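Local coordinates for protein deoxyhypusine synthase, putative (PDB 7L9R) that probably acts as a deoxyhypusine synthase, an NAD-dependent transferase that makes the deoxyhypusine residue of the translation factor eIF5A from lysine and spermidine, at residues Gln168-Phe173 with Thr194-Arg199; Val54-Asn59 with Asp320-Lys325; Leu91-Glu96 with Asp116-Thr121. One frame throughout, in Å; residues are numbered along the deposited sequence.

Contact 1 of 3, residues Gln168-Phe173 with Thr194-Arg199; sequences QWLKEF and TMMGER
With CG set anti to the backbone N in both, Trp169 (chi1 -169°) and Phe173 (chi1 164°) send their rings from one helix toward Met195, Met196 and Arg199 of another. This is helix-helix packing between helices 160-179 and 189-200, at the periphery of the deoxyhypusine synthase fold. The short helical segments are 11.7 Å apart at closest approach, their directions 115° apart, and large side chains fill the interval.

Phe173 is buried and central. Met196 CG lies over one face of its ring, 3.6 Å from the ring centroid, in a CH-pi contact. Met196 SD sits obliquely to the same ring and makes a Met-aromatic contact. The same sulfur touches Leu170 CD2. Met195 CB meets the Phe173 ring at its edge, with CE1 3.9 Å away.

The extended Arg199 chain runs alongside both aromatic rings. Its CD is 3.6 Å from Trp169 CZ2 and 3.7 Å from Phe173 CD1. The guanidinium lies with one face over Phe173 CA and stands nearly perpendicular to the indole plane. Any cation-pi attraction to Trp169 is weak at this range. The charge is met by Asp176, further along helix 160-179, in a salt bridge through NH2. Helix 124-130 packs against Trp169, Leu170 and Met196, and Phe227 of helix 226-237 touches Phe173. A water bridges the two helices: it donates to Trp169 O at 2.8 Å and accepts from Arg199 NE at 2.9 Å.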
loop_
_atom_site.group_PDB
_atom_site.type_symbol
_atom_site.label_atom_id
_atom_site.label_comp_id
_atom_site.label_asym_id
_atom_site.label_seq_id
_atom_site.Cartn_x
_atom_site.Cartn_y
_atom_site.Cartn_z
ATOM N N GLN B 168 13.836 31.922 -13.981
ATOM C CA GLN B 168 14.143 33.063 -14.837
ATOM C C GLN B 168 13.951 32.705 -16.303
ATOM O O GLN B 168 13.355 33.473 -17.067
ATOM C CB GLN B 168 15.572 33.547 -14.584
ATOM N N TRP B 169 14.428 31.526 -16.707
ATOM C CA TRP B 169 14.234 31.068 -18.078
ATOM C C TRP B 169 12.752 30.964 -18.418
ATOM O O TRP B 169 12.301 31.479 -19.448
ATOM C CB TRP B 169 14.933 29.718 -18.272
ATOM C CG TRP B 169 15.035 29.267 -19.702
ATOM C CD1 TRP B 169 16.089 29.473 -20.556
ATOM C CD2 TRP B 169 14.054 28.534 -20.449
ATOM N NE1 TRP B 169 15.818 28.918 -21.781
ATOM C CE2 TRP B 169 14.580 28.331 -21.743
ATOM C CE3 TRP B 169 12.780 28.037 -20.153
ATOM C CZ2 TRP B 169 13.878 27.650 -22.737
ATOM C CZ3 TRP B 169 12.084 27.361 -21.138
ATOM C CH2 TRP B 169 12.634 27.172 -22.415
ATOM N N LEU B 170 11.978 30.291 -17.562
ATOM C CA LEU B 170 10.546 30.151 -17.814
ATOM C C LEU B 170 9.867 31.508 -17.891
ATOM O O LEU B 170 8.973 31.718 -18.720
ATOM C CB LEU B 170 9.896 29.292 -16.731
ATOM C CG LEU B 170 10.310 27.824 -16.706
ATOM C CD1 LEU B 170 9.795 27.149 -15.447
ATOM C CD2 LEU B 170 9.805 27.114 -17.951
ATOM N N LYS B 171 10.262 32.441 -17.022
ATOM C CA LYS B 171 9.625 33.751 -17.021
ATOM C C LYS B 171 9.963 34.531 -18.286
ATOM O O LYS B 171 9.098 35.207 -18.855
ATOM C CB LYS B 171 10.028 34.532 -15.773
ATOM C CG LYS B 171 9.365 34.043 -14.503
ATOM C CD LYS B 171 9.925 34.754 -13.288
ATOM C CE LYS B 171 9.204 34.329 -12.028
ATOM N NZ LYS B 171 9.783 34.976 -10.820
ATOM N N GLU B 172 11.213 34.449 -18.746
ATOM C CA GLU B 172 11.565 35.122 -19.992
ATOM C C GLU B 172 10.790 34.537 -21.164
ATOM O O GLU B 172 10.343 35.272 -22.052
ATOM C CB GLU B 172 13.073 35.035 -20.229
ATOM C CG GLU B 172 13.897 35.799 -19.205
ATOM C CD GLU B 172 15.379 35.756 -19.504
ATOM O OE1 GLU B 172 15.745 35.814 -20.700
ATOM O OE2 GLU B 172 16.178 35.666 -18.546
ATOM N N PHE B 173 10.594 33.216 -21.164
ATOM C CA PHE B 173 9.788 32.583 -22.201
ATOM C C PHE B 173 8.342 33.066 -22.151
ATOM O O PHE B 173 7.748 33.376 -23.190
ATOM C CB PHE B 173 9.872 31.063 -22.051
ATOM C CG PHE B 173 8.814 30.307 -22.806
ATOM C CD1 PHE B 173 8.922 30.101 -24.173
ATOM C CD2 PHE B 173 7.734 29.753 -22.132
ATOM C CE1 PHE B 173 7.951 29.386 -24.864
ATOM C CE2 PHE B 173 6.760 29.040 -22.812
ATOM C CZ PHE B 173 6.870 28.850 -24.178
ATOM N N THR B 194 6.198 22.426 -27.184
ATOM C CA THR B 194 6.922 22.480 -28.451
ATOM C C THR B 194 7.783 23.739 -28.526
ATOM O O THR B 194 8.982 23.672 -28.826
ATOM C CB THR B 194 5.932 22.430 -29.618
ATOM O OG1 THR B 194 5.243 21.173 -29.603
ATOM C CG2 THR B 194 6.651 22.592 -30.949
ATOM N N MET B 195 7.184 24.897 -28.228
ATOM C CA MET B 195 7.914 26.160 -28.271
ATOM C C MET B 195 9.086 26.165 -27.295
ATOM O O MET B 195 10.166 26.678 -27.614
ATOM C CB MET B 195 6.964 27.320 -27.974
ATOM C CG MET B 195 5.992 27.634 -29.105
ATOM S SD MET B 195 4.648 28.728 -28.572
ATOM C CE MET B 195 3.500 28.482 -29.925
ATOM N N MET B 196 8.894 25.589 -26.107
ATOM C CA MET B 196 9.979 25.521 -25.130
ATOM C C MET B 196 11.113 24.631 -25.633
ATOM O O MET B 196 12.294 24.977 -25.492
ATOM C CB MET B 196 9.440 25.016 -23.786
ATOM C CG MET B 196 8.690 26.079 -22.981
ATOM S SD MET B 196 8.144 25.611 -21.309
ATOM C CE MET B 196 6.636 24.694 -21.640
ATOM N N GLY B 197 10.773 23.495 -26.246
ATOM C CA GLY B 197 11.800 22.632 -26.801
ATOM C C GLY B 197 12.631 23.334 -27.855
ATOM O O GLY B 197 13.859 23.232 -27.857
ATOM N N GLU B 198 11.973 24.074 -28.754
ATOM C CA GLU B 198 12.697 24.826 -29.774
ATOM C C GLU B 198 13.535 25.932 -29.151
ATOM O O GLU B 198 14.650 26.206 -29.607
ATOM C CB GLU B 198 11.722 25.413 -30.797
ATOM C CG GLU B 198 10.883 24.367 -31.518
ATOM C CD GLU B 198 9.730 24.961 -32.326
ATOM O OE1 GLU B 198 9.217 26.048 -31.961
ATOM O OE2 GLU B 198 9.346 24.333 -33.341
ATOM N N ARG B 199 13.012 26.587 -28.115
ATOM C CA ARG B 199 13.752 27.670 -27.478
ATOM C C ARG B 199 14.956 27.138 -26.709
ATOM O O ARG B 199 16.027 27.751 -26.719
ATOM C CB ARG B 199 12.820 28.450 -26.551
ATOM C CG ARG B 199 13.435 29.688 -25.935
ATOM C CD ARG B 199 12.532 30.249 -24.843
ATOM N NE ARG B 199 13.002 31.550 -24.386
ATOM C CZ ARG B 199 12.567 32.708 -24.859
ATOM N NH1 ARG B 199 11.632 32.763 -25.794
ATOM N NH2 ARG B 199 13.099 33.839 -24.401
HETATM O O HOH W 1 13.911 32.127 -21.657
#

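Contact 2 of 3, residues Val54-Asn59 with Asp320-Lys325; sequences VGRAIN and DSENVK
Helix 51-66 packs on edge strand 322-327 of the parallel beta-sheet, and Ala57 and Val324 form the apolar centre of this contact. The axes of the short helix and strand segments approach to 8.1 Å and run 144° apart in direction. Val324 points toward the helix. Its chi1 of 61° places CG1 between the backbone N and the carbonyl carbon, where it meets Ala57 CA at 3.8 Å and Ala57 CB at 4.0 Å. The other branch, CG2, lies 4.0 Å from Arg56 CB. Val291 of the neighbouring strand touches both Ala57 and Val324, which extends the apolar patch across the sheet.

Arg56 forms the outer border. It is modelled in two positions, so the place of its guanidinium is doubtful. In one of them a guanidinium face lies over Val324 CB, NH1 approaches Asn323 O to 3.2 Å, and Glu322 CG is near the edge. Glu322 OE2 forms a salt bridge with Lys63 of helix 51-66. Asn323 points away from the helix, and its ND2 donates a hydrogen bond to Ser321 OG. A helix laid on the end strand of a parallel sheet of order 3-2-1-4-5-6 is typical of a Rossmann-like alpha/beta fold.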
loop_
_atom_site.group_PDB
_atom_site.type_symbol
_atom_site.label_atom_id
_atom_site.label_comp_id
_atom_site.label_asym_id
_atom_site.label_seq_id
_atom_site.Cartn_x
_atom_site.Cartn_y
_atom_site.Cartn_z
ATOM N N VAL B 54 7.727 -9.021 -16.221
ATOM C CA VAL B 54 8.707 -8.246 -16.977
ATOM C C VAL B 54 8.917 -8.858 -18.355
ATOM O O VAL B 54 9.060 -8.142 -19.353
ATOM C CB VAL B 54 10.027 -8.138 -16.192
ATOM C CG1 VAL B 54 11.073 -7.397 -17.004
ATOM C CG2 VAL B 54 9.790 -7.437 -14.863
ATOM N N GLY B 55 8.911 -10.191 -18.435
ATOM C CA GLY B 55 9.089 -10.849 -19.721
ATOM C C GLY B 55 7.934 -10.597 -20.672
ATOM O O GLY B 55 8.143 -10.358 -21.867
ATOM N N ARG B 56 6.698 -10.659 -20.160
ATOM C CA ARG B 56 5.537 -10.321 -20.978
ATOM C C ARG B 56 5.622 -8.885 -21.472
ATOM O O ARG B 56 5.279 -8.591 -22.624
ATOM C CB ARG B 56 4.242 -10.512 -20.185
ATOM C CG ARG B 56 3.817 -11.942 -19.924
ATOM C CD ARG B 56 2.327 -11.980 -19.595
ATOM N NE ARG B 56 1.528 -11.572 -20.746
ATOM C CZ ARG B 56 0.291 -11.095 -20.680
ATOM N NH1 ARG B 56 -0.326 -10.928 -19.519
ATOM N NH2 ARG B 56 -0.342 -10.774 -21.806
ATOM N N ALA B 57 6.073 -7.973 -20.604
ATOM C CA ALA B 57 6.216 -6.575 -21.000
ATOM C C ALA B 57 7.197 -6.430 -22.158
ATOM O O ALA B 57 6.943 -5.678 -23.106
ATOM C CB ALA B 57 6.651 -5.727 -19.803
ATOM N N ILE B 58 8.317 -7.158 -22.109
ATOM C CA ILE B 58 9.278 -7.101 -23.211
ATOM C C ILE B 58 8.654 -7.649 -24.488
ATOM O O ILE B 58 8.813 -7.075 -25.572
ATOM C CB ILE B 58 10.570 -7.855 -22.842
ATOM C CG1 ILE B 58 11.350 -7.075 -21.785
ATOM C CG2 ILE B 58 11.431 -8.106 -24.088
ATOM C CD1 ILE B 58 12.277 -7.936 -20.964
ATOM N N ASN B 59 7.921 -8.762 -24.380
ATOM C CA ASN B 59 7.280 -9.327 -25.562
ATOM C C ASN B 59 6.242 -8.373 -26.145
ATOM O O ASN B 59 6.169 -8.196 -27.367
ATOM C CB ASN B 59 6.643 -10.676 -25.224
ATOM C CG ASN B 59 7.673 -11.726 -24.834
ATOM O OD1 ASN B 59 8.842 -11.644 -25.221
ATOM N ND2 ASN B 59 7.237 -12.732 -24.081
ATOM N N ASP B 320 -9.706 -7.951 -27.601
ATOM C CA ASP B 320 -8.502 -8.748 -27.797
ATOM C C ASP B 320 -7.235 -8.027 -27.339
ATOM O O ASP B 320 -6.146 -8.332 -27.837
ATOM C CB ASP B 320 -8.382 -9.173 -29.263
ATOM C CG ASP B 320 -8.550 -8.016 -30.223
ATOM O OD1 ASP B 320 -9.202 -7.020 -29.846
ATOM O OD2 ASP B 320 -8.042 -8.108 -31.360
ATOM N N SER B 321 -7.358 -7.066 -26.425
ATOM C CA SER B 321 -6.195 -6.340 -25.930
ATOM C C SER B 321 -5.177 -7.278 -25.286
ATOM O O SER B 321 -5.532 -8.253 -24.617
ATOM C CB SER B 321 -6.632 -5.277 -24.918
ATOM O OG SER B 321 -5.507 -4.653 -24.311
ATOM N N GLU B 322 -3.897 -6.976 -25.506
ATOM C CA GLU B 322 -2.775 -7.695 -24.906
ATOM C C GLU B 322 -2.049 -6.742 -23.962
ATOM O O GLU B 322 -1.376 -5.805 -24.409
ATOM C CB GLU B 322 -1.832 -8.229 -25.981
ATOM C CG GLU B 322 -1.134 -9.516 -25.599
ATOM C CD GLU B 322 -0.245 -10.035 -26.706
ATOM O OE1 GLU B 322 -0.719 -10.087 -27.862
ATOM O OE2 GLU B 322 0.921 -10.389 -26.423
ATOM N N ASN B 323 -2.176 -6.982 -22.660
ATOM C CA ASN B 323 -1.640 -6.055 -21.678
ATOM C C ASN B 323 -1.024 -6.812 -20.514
ATOM O O ASN B 323 -1.252 -8.009 -20.326
ATOM C CB ASN B 323 -2.719 -5.087 -21.171
ATOM C CG ASN B 323 -3.939 -5.801 -20.638
ATOM O OD1 ASN B 323 -3.962 -6.232 -19.484
ATOM N ND2 ASN B 323 -4.966 -5.935 -21.475
ATOM N N VAL B 324 -0.218 -6.092 -19.739
ATOM C CA VAL B 324 0.421 -6.641 -18.550
ATOM C C VAL B 324 0.651 -5.500 -17.571
ATOM O O VAL B 324 0.929 -4.364 -17.969
ATOM C CB VAL B 324 1.744 -7.367 -18.891
ATOM C CG1 VAL B 324 2.743 -6.407 -19.518
ATOM C CG2 VAL B 324 2.337 -8.032 -17.650
ATOM N N LYS B 325 0.501 -5.799 -16.287
ATOM C CA LYS B 325 0.871 -4.892 -15.213
ATOM C C LYS B 325 2.130 -5.429 -14.555
ATOM O O LYS B 325 2.179 -6.602 -14.170
ATOM C CB LYS B 325 -0.258 -4.750 -14.187
#

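Contact 3 of 3, residues Leu91-Glu96 with Asp116-Thr121; sequences LGFTSE and DYIVTT
Tyr117 O accepts a hydrogen bond from Leu91 N at 2.8 Å, the first of three backbone bonds joining strands 117-120 and 87-93. The strands are parallel neighbours in the central sheet of a Rossmann-like alpha/beta fold. Helices 95-99 and 102-111 lie between them in sequence, so the connection is a beta-alpha-beta crossover.

Ile118 pairs with Leu91 in register, and both side chains point to the face carrying Phe93. CG2 of Ile118 reaches Phe93 CE2 at 3.8 Å, obliquely to the ring. Helix 102-111 packs over this face, with Phe106 stacked on Phe93. Val119 N returns a bond to Leu91 O. Val119 O then accepts from Phe93 N at 3.1 Å. The Val119 side chain turns to the other face, against Ile253 of helix 247-258.

Past Val119, threonine hydroxyls join the backbones. At Thr120, OG1 is anti to the backbone N (chi1 -172°) and donates to Phe93 O at 2.8 Å, from above the carbonyl plane. The same oxygen lies 3.5 Å from Phe93 CE1, oblique to the ring. Thr121 follows with its side chain directed toward 91-96. Thr94 is the N-cap of helix 95-99, its OG1 making a weak hydrogen bond to Met97 N. Thr121 thus meets the chain just as it turns from strand to helix. Its OG1 accepts from Ser95 N at 2.8 Å, with an N-H...O angle of 149°, and lies 3.4 Å from Ser95 CB.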
loop_
_atom_site.group_PDB
_atom_site.type_symbol
_atom_site.label_atom_id
_atom_site.label_comp_id
_atom_site.label_asym_id
_atom_site.label_seq_id
_atom_site.Cartn_x
_atom_site.Cartn_y
_atom_site.Cartn_z
ATOM N N LEU B 91 3.751 7.063 -24.778
ATOM C CA LEU B 91 4.603 6.881 -23.610
ATOM C C LEU B 91 4.155 7.840 -22.519
ATOM O O LEU B 91 4.192 9.061 -22.708
ATOM C CB LEU B 91 6.075 7.102 -23.955
ATOM C CG LEU B 91 7.035 7.035 -22.768
ATOM C CD1 LEU B 91 6.954 5.681 -22.074
ATOM C CD2 LEU B 91 8.454 7.331 -23.224
ATOM N N GLY B 92 3.739 7.291 -21.384
ATOM C CA GLY B 92 3.343 8.080 -20.228
ATOM C C GLY B 92 4.313 7.844 -19.085
ATOM O O GLY B 92 4.727 6.709 -18.840
ATOM N N PHE B 93 4.682 8.923 -18.398
ATOM C CA PHE B 93 5.554 8.807 -17.240
ATOM C C PHE B 93 5.310 9.985 -16.311
ATOM O O PHE B 93 4.795 11.031 -16.717
ATOM C CB PHE B 93 7.038 8.714 -17.634
ATOM C CG PHE B 93 7.525 9.834 -18.518
ATOM C CD1 PHE B 93 7.823 11.084 -17.986
ATOM C CD2 PHE B 93 7.735 9.623 -19.872
ATOM C CE1 PHE B 93 8.288 12.111 -18.794
ATOM C CE2 PHE B 93 8.202 10.644 -20.686
ATOM C CZ PHE B 93 8.479 11.890 -20.147
ATOM N N THR B 94 5.663 9.791 -15.046
ATOM C CA THR B 94 5.446 10.822 -14.044
ATOM C C THR B 94 6.622 11.787 -14.003
ATOM O O THR B 94 7.730 11.497 -14.473
ATOM C CB THR B 94 5.243 10.223 -12.654
ATOM O OG1 THR B 94 6.408 9.476 -12.280
ATOM C CG2 THR B 94 4.047 9.309 -12.643
ATOM N N SER B 95 6.356 12.952 -13.417
ATOM C CA SER B 95 7.408 13.921 -13.152
ATOM C C SER B 95 8.519 13.314 -12.300
ATOM O O SER B 95 9.689 13.685 -12.450
ATOM C CB SER B 95 6.788 15.149 -12.473
ATOM O OG SER B 95 7.758 15.924 -11.798
ATOM N N GLU B 96 8.178 12.361 -11.422
ATOM C CA GLU B 96 9.189 11.709 -10.591
ATOM C C GLU B 96 10.189 10.927 -11.437
ATOM O O GLU B 96 11.382 10.893 -11.117
ATOM C CB GLU B 96 8.516 10.795 -9.557
ATOM C CG GLU B 96 9.484 10.102 -8.587
ATOM C CD GLU B 96 8.986 8.734 -8.094
ATOM O OE1 GLU B 96 8.266 8.046 -8.853
ATOM O OE2 GLU B 96 9.339 8.333 -6.959
ATOM N N ASP B 116 5.483 7.987 -30.410
ATOM C CA ASP B 116 4.779 9.000 -31.184
ATOM C C ASP B 116 4.183 10.110 -30.335
ATOM O O ASP B 116 4.075 11.244 -30.809
ATOM C CB ASP B 116 3.666 8.343 -32.001
ATOM C CG ASP B 116 4.200 7.254 -32.921
ATOM O OD1 ASP B 116 5.156 7.531 -33.680
ATOM O OD2 ASP B 116 3.679 6.119 -32.873
ATOM N N TYR B 117 3.806 9.813 -29.095
ATOM C CA TYR B 117 3.186 10.782 -28.209
ATOM C C TYR B 117 3.652 10.510 -26.794
ATOM O O TYR B 117 3.916 9.364 -26.423
ATOM C CB TYR B 117 1.652 10.714 -28.241
ATOM C CG TYR B 117 1.026 11.046 -29.572
ATOM C CD1 TYR B 117 0.796 12.365 -29.938
ATOM C CD2 TYR B 117 0.636 10.042 -30.451
ATOM C CE1 TYR B 117 0.212 12.680 -31.147
ATOM C CE2 TYR B 117 0.049 10.346 -31.673
ATOM C CZ TYR B 117 -0.160 11.671 -32.014
ATOM O OH TYR B 117 -0.747 12.001 -33.216
ATOM N N ILE B 118 3.721 11.570 -26.000
ATOM C CA ILE B 118 4.052 11.472 -24.587
ATOM C C ILE B 118 2.935 12.121 -23.781
ATOM O O ILE B 118 2.374 13.144 -24.189
ATOM C CB ILE B 118 5.411 12.128 -24.276
ATOM C CG1 ILE B 118 6.549 11.275 -24.834
ATOM C CG2 ILE B 118 5.589 12.333 -22.781
ATOM C CD1 ILE B 118 7.913 11.864 -24.576
ATOM N N VAL B 119 2.582 11.499 -22.664
ATOM C CA VAL B 119 1.714 12.100 -21.660
ATOM C C VAL B 119 2.497 12.132 -20.361
ATOM O O VAL B 119 3.118 11.130 -19.985
ATOM C CB VAL B 119 0.398 11.321 -21.491
ATOM C CG1 VAL B 119 -0.499 12.026 -20.486
ATOM C CG2 VAL B 119 -0.317 11.177 -22.826
ATOM N N THR B 120 2.524 13.283 -19.701
ATOM C CA THR B 120 3.257 13.369 -18.447
ATOM C C THR B 120 2.525 14.313 -17.496
ATOM O O THR B 120 1.431 14.803 -17.791
ATOM C CB THR B 120 4.718 13.778 -18.688
ATOM O OG1 THR B 120 5.447 13.658 -17.460
ATOM C CG2 THR B 120 4.816 15.201 -19.214
ATOM N N THR B 121 3.134 14.558 -16.341
ATOM C CA THR B 121 2.473 15.224 -15.228
ATOM C C THR B 121 3.208 16.506 -14.855
ATOM O O THR B 121 4.289 16.809 -15.374
ATOM C CB THR B 121 2.407 14.303 -14.007
ATOM O OG1 THR B 121 3.741 14.005 -13.579
ATOM C CG2 THR B 121 1.703 13.000 -14.368
#

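How the contacts relate
Contact 3 is the core of the three, its centre about 4 Å from the centre of the chain. Contacts 1 and 2 are partly buried and lie on opposite sides of that centre, their own centres about 38 Å apart. Contacts 2 and 3 reach the same parallel sheet, one at edge strand 322-327 and the other between inner strands. Contact 1 involves helices alone. The chemistry follows position: backbone and hydroxyl hydrogen bonds in contact 3, aromatic, sulfur and water-mediated contacts in contact 1, and a small aliphatic centre with a charged border in contact 2. Along the chain, contact 2 encloses both others.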